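Local coordinates for SusD superfamily protein (Bacteroides vulgatus ATCC 8482, PDB 3JQ0) that probably binds glycans or other nutrients at the outer membrane, as in other members of the SusD family, at residues Phe116-Leu127 and Gly145-Ile156. Residues are numbered along the deposited sequence; the frame is centred on the assembly and turned at random.
Sequences FHLLRSWGDVVL and GVSPATEVMEQI
Leu119 sets its side chain as a knob among Ala149, Val152, Met153 and Ile156, joining helices 97-122 and 149-167 as an antiparallel pair of the alpha-helical, TPR-like part of a SusD fold. The short helical segments run at 161° with their axes 10.0 Å apart, a worked example of knobs-into-holes packing, in which a branched side chain of one helix drops between four residues of the next. Its two methyls divide the work: CD1 lies 3.6 Å from Ala149 CB, while CD2 meets Met153 CE, the methyl of a selenomethionine, at 3.5 Å. That methyl gets there because the Met153 side chain doubles back on itself at its second and third torsions, and it also reaches CE1 of Phe116. Ile156 CD1 fills in near the plane of the Phe116 ring, at its edge, whereas NE of Arg120 lies over the centre of one face. Trp195 of helix 182-199 touches both Met153 and Arg120.

Past Gly123, the first residue after helix 97-122 to leave helical backbone angles, with positive phi, the chain turns to run beside residues 145-147. Leu127 and Gln155 lie alongside one another with their side chains pointing opposite ways, Leu127 CD1 3.7 Å from Glu151 O and its CD2 near Val152. Cutting Leu127 back to an alanine removes both methyls and would probably leave a gap beside Ser147 OG, Val152 CA and Gln155 CB. One water links Leu127 N, Gly145 O and Ser147 OG, and Ser147 N gives a nearly straight bond (170°) to Val125 O. Just beyond N-cap Pro148, Ala149 N donates to Asp124 OD1 at 2.8 Å, meeting it from above the carboxylate plane.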
loop_
_atom_site.group_PDB
_atom_site.type_symbol
_atom_site.label_atom_id
_atom_site.label_comp_id
_atom_site.label_asym_id
_atom_site.label_seq_id
_atom_site.Cartn_x
_atom_site.Cartn_y
_atom_site.Cartn_z
ATOM N N PHE A 116 12.519 0.974 6.127
ATOM C CA PHE A 116 12.316 1.495 4.766
ATOM C C PHE A 116 11.108 2.448 4.703
ATOM O O PHE A 116 11.158 3.448 3.983
ATOM C CB PHE A 116 12.232 0.339 3.784
ATOM C CG PHE A 116 12.164 0.751 2.334
ATOM C CD1 PHE A 116 13.094 1.616 1.776
ATOM C CD2 PHE A 116 11.167 0.245 1.514
ATOM C CE1 PHE A 116 13.040 1.973 0.459
ATOM C CE2 PHE A 116 11.112 0.614 0.180
ATOM C CZ PHE A 116 12.065 1.468 -0.360
ATOM N N HIS A 117 10.044 2.202 5.477
ATOM C CA HIS A 117 9.007 3.227 5.664
ATOM C C HIS A 117 9.592 4.478 6.289
ATOM O O HIS A 117 9.311 5.605 5.895
ATOM C CB HIS A 117 7.860 2.717 6.514
ATOM C CG HIS A 117 6.863 1.879 5.787
ATOM N ND1 HIS A 117 6.009 2.360 4.827
ATOM C CD2 HIS A 117 6.534 0.576 5.980
ATOM C CE1 HIS A 117 5.231 1.377 4.425
ATOM N NE2 HIS A 117 5.536 0.272 5.096
ATOM N N LEU A 118 10.410 4.293 7.329
ATOM C CA LEU A 118 11.015 5.450 8.020
ATOM C C LEU A 118 11.912 6.274 7.092
ATOM O O LEU A 118 11.856 7.490 7.084
ATOM C CB LEU A 118 11.798 5.006 9.282
ATOM C CG LEU A 118 10.967 4.405 10.431
ATOM C CD1 LEU A 118 11.877 3.862 11.531
ATOM C CD2 LEU A 118 10.038 5.473 10.987
ATOM N N LEU A 119 12.735 5.583 6.292
ATOM C CA LEU A 119 13.642 6.278 5.354
ATOM C C LEU A 119 12.856 7.144 4.367
ATOM O O LEU A 119 13.170 8.296 4.157
ATOM C CB LEU A 119 14.430 5.244 4.563
ATOM C CG LEU A 119 15.326 5.825 3.490
ATOM C CD1 LEU A 119 16.481 6.653 4.049
ATOM C CD2 LEU A 119 15.830 4.725 2.566
ATOM N N ARG A 120 11.818 6.563 3.756
ATOM C CA ARG A 120 11.056 7.259 2.730
ATOM C C ARG A 120 10.206 8.387 3.289
ATOM O O ARG A 120 9.865 9.327 2.588
ATOM C CB ARG A 120 10.203 6.264 1.938
ATOM C CG ARG A 120 11.017 5.273 1.107
ATOM C CD ARG A 120 10.114 4.325 0.351
ATOM N NE ARG A 120 9.510 3.365 1.266
ATOM C CZ ARG A 120 8.604 2.476 0.888
ATOM N NH1 ARG A 120 8.179 2.450 -0.360
ATOM N NH2 ARG A 120 8.086 1.647 1.785
ATOM N N SER A 121 9.860 8.267 4.567
ATOM C CA SER A 121 8.906 9.190 5.201
ATOM C C SER A 121 9.594 10.285 6.012
ATOM O O SER A 121 9.272 11.449 5.870
ATOM C CB SER A 121 7.888 8.406 6.032
ATOM O OG SER A 121 7.143 7.551 5.168
ATOM N N TRP A 122 10.528 9.913 6.892
ATOM C CA TRP A 122 11.274 10.832 7.748
ATOM C C TRP A 122 12.740 11.080 7.367
ATOM O O TRP A 122 13.277 12.091 7.779
ATOM C CB TRP A 122 11.137 10.439 9.221
ATOM C CG TRP A 122 9.788 10.803 9.796
ATOM C CD1 TRP A 122 9.439 12.064 10.275
ATOM C CD2 TRP A 122 8.598 9.989 9.911
ATOM N NE1 TRP A 122 8.142 12.050 10.702
ATOM C CE2 TRP A 122 7.589 10.816 10.450
ATOM C CE3 TRP A 122 8.291 8.675 9.611
ATOM C CZ2 TRP A 122 6.312 10.318 10.714
ATOM C CZ3 TRP A 122 7.014 8.207 9.858
ATOM C CH2 TRP A 122 6.059 9.026 10.395
ATOM N N GLY A 123 13.340 10.209 6.552
ATOM C CA GLY A 123 14.702 10.447 6.039
ATOM C C GLY A 123 15.748 9.959 7.008
ATOM O O GLY A 123 15.980 8.761 7.177
ATOM N N ASP A 124 16.453 10.917 7.638
ATOM C CA ASP A 124 17.465 10.631 8.653
ATOM C C ASP A 124 16.740 10.233 9.945
ATOM O O ASP A 124 15.919 10.993 10.420
ATOM C CB ASP A 124 18.316 11.859 8.965
ATOM C CG ASP A 124 19.110 12.418 7.798
ATOM O OD1 ASP A 124 19.111 11.887 6.693
ATOM O OD2 ASP A 124 19.816 13.414 8.086
ATOM N N VAL A 125 17.018 9.049 10.468
ATOM C CA VAL A 125 16.334 8.554 11.655
ATOM C C VAL A 125 17.330 7.822 12.541
ATOM O O VAL A 125 18.404 7.413 12.094
ATOM C CB VAL A 125 15.133 7.601 11.282
ATOM C CG1 VAL A 125 14.067 8.361 10.485
ATOM C CG2 VAL A 125 15.592 6.320 10.542
ATOM N N VAL A 126 16.974 7.625 13.812
ATOM C CA VAL A 126 17.797 6.880 14.731
ATOM C C VAL A 126 17.838 5.426 14.300
ATOM O O VAL A 126 16.798 4.806 14.057
ATOM C CB VAL A 126 17.293 7.016 16.180
ATOM C CG1 VAL A 126 18.129 6.101 17.121
ATOM C CG2 VAL A 126 17.386 8.456 16.630
ATOM N N LEU A 127 19.040 4.857 14.260
ATOM C CA LEU A 127 19.210 3.427 14.032
ATOM C C LEU A 127 19.291 2.733 15.390
ATOM O O LEU A 127 20.346 2.627 16.033
ATOM C CB LEU A 127 20.430 3.142 13.148
ATOM C CG LEU A 127 20.300 3.534 11.683
ATOM C CD1 LEU A 127 21.624 3.338 10.910
ATOM C CD2 LEU A 127 19.116 2.755 11.025
ATOM N N GLY A 145 21.091 10.417 18.633
ATOM C CA GLY A 145 20.629 11.167 17.473
ATOM C C GLY A 145 20.510 10.323 16.200
ATOM O O GLY A 145 20.901 9.176 16.137
ATOM N N VAL A 146 19.991 10.949 15.180
ATOM C CA VAL A 146 19.704 10.294 13.908
ATOM C C VAL A 146 20.979 9.902 13.156
ATOM O O VAL A 146 22.041 10.541 13.313
ATOM C CB VAL A 146 18.757 11.150 13.014
ATOM C CG1 VAL A 146 17.463 11.456 13.753
ATOM C CG2 VAL A 146 19.437 12.400 12.474
ATOM N N SER A 147 20.846 8.902 12.287
ATOM C CA SER A 147 21.854 8.573 11.282
ATOM C C SER A 147 21.427 9.159 9.946
ATOM O O SER A 147 20.220 9.269 9.654
ATOM C CB SER A 147 22.016 7.064 11.175
ATOM O OG SER A 147 22.474 6.553 12.392
ATOM N N PRO A 148 22.402 9.521 9.114
ATOM C CA PRO A 148 22.050 10.008 7.784
ATOM C C PRO A 148 21.287 8.949 6.988
ATOM O O PRO A 148 21.545 7.731 7.135
ATOM C CB PRO A 148 23.405 10.337 7.125
ATOM C CG PRO A 148 24.342 10.314 8.160
ATOM C CD PRO A 148 23.858 9.558 9.340
ATOM N N ALA A 149 20.405 9.424 6.102
ATOM C CA ALA A 149 19.616 8.544 5.226
ATOM C C ALA A 149 20.493 7.466 4.544
ATOM O O ALA A 149 20.076 6.309 4.414
ATOM C CB ALA A 149 18.845 9.366 4.181
ATOM N N THR A 150 21.691 7.846 4.089
ATOM C CA THR A 150 22.597 6.847 3.488
ATOM C C THR A 150 22.919 5.682 4.425
ATOM O O THR A 150 22.956 4.521 3.995
ATOM C CB THR A 150 23.893 7.505 2.995
ATOM O OG1 THR A 150 24.523 8.174 4.072
ATOM C CG2 THR A 150 23.615 8.404 1.832
ATOM N N GLU A 151 23.182 5.988 5.683
ATOM C CA GLU A 151 23.469 4.967 6.659
ATOM C C GLU A 151 22.227 4.188 7.023
ATOM O O GLU A 151 22.311 2.979 7.277
ATOM C CB GLU A 151 24.115 5.549 7.912
ATOM C CG GLU A 151 25.488 6.101 7.646
ATOM C CD GLU A 151 26.150 6.686 8.875
ATOM O OE1 GLU A 151 25.718 6.387 10.004
ATOM O OE2 GLU A 151 27.116 7.461 8.657
ATOM N N VAL A 152 21.052 4.840 7.042
ATOM C CA VAL A 152 19.801 4.109 7.209
ATOM C C VAL A 152 19.625 3.071 6.109
ATOM O O VAL A 152 19.315 1.904 6.357
ATOM C CB VAL A 152 18.589 5.080 7.309
ATOM C CG1 VAL A 152 17.281 4.274 7.441
ATOM C CG2 VAL A 152 18.768 6.098 8.474
HETATM N N MSE A 153 19.838 3.477 4.859
HETATM C CA MSE A 153 19.745 2.548 3.744
HETATM C C MSE A 153 20.765 1.442 3.813
HETATM O O MSE A 153 20.460 0.294 3.510
HETATM C CB MSE A 153 19.803 3.289 2.383
HETATM C CG MSE A 153 19.760 2.334 1.204
HETATM SE SE MSE A 153 18.151 1.232 1.159
HETATM C CE MSE A 153 17.007 2.428 0.136
ATOM N N GLU A 154 21.993 1.747 4.234
ATOM C CA GLU A 154 22.982 0.680 4.417
ATOM C C GLU A 154 22.509 -0.367 5.438
ATOM O O GLU A 154 22.694 -1.559 5.234
ATOM C CB GLU A 154 24.358 1.236 4.875
ATOM C CG GLU A 154 25.177 2.106 3.879
ATOM C CD GLU A 154 26.226 3.031 4.609
ATOM O OE1 GLU A 154 26.615 2.749 5.766
ATOM O OE2 GLU A 154 26.662 4.042 4.035
ATOM N N GLN A 155 21.865 0.078 6.527
ATOM C CA GLN A 155 21.340 -0.852 7.513
ATOM C C GLN A 155 20.178 -1.675 6.937
ATOM O O GLN A 155 20.104 -2.896 7.177
ATOM C CB GLN A 155 20.906 -0.100 8.773
ATOM C CG GLN A 155 20.369 -1.053 9.843
ATOM C CD GLN A 155 21.406 -2.013 10.374
ATOM O OE1 GLN A 155 22.570 -1.641 10.518
ATOM N NE2 GLN A 155 21.000 -3.264 10.646
ATOM N N ILE A 156 19.296 -1.039 6.183
ATOM C CA ILE A 156 18.221 -1.745 5.526
ATOM C C ILE A 156 18.814 -2.872 4.654
ATOM O O ILE A 156 18.331 -4.018 4.684
ATOM C CB ILE A 156 17.330 -0.769 4.707
ATOM C CG1 ILE A 156 16.522 0.116 5.631
ATOM C CG2 ILE A 156 16.454 -1.492 3.686
ATOM C CD1 ILE A 156 15.963 1.362 4.965
HETATM O O HOH W 1 21.338 6.578 14.791
#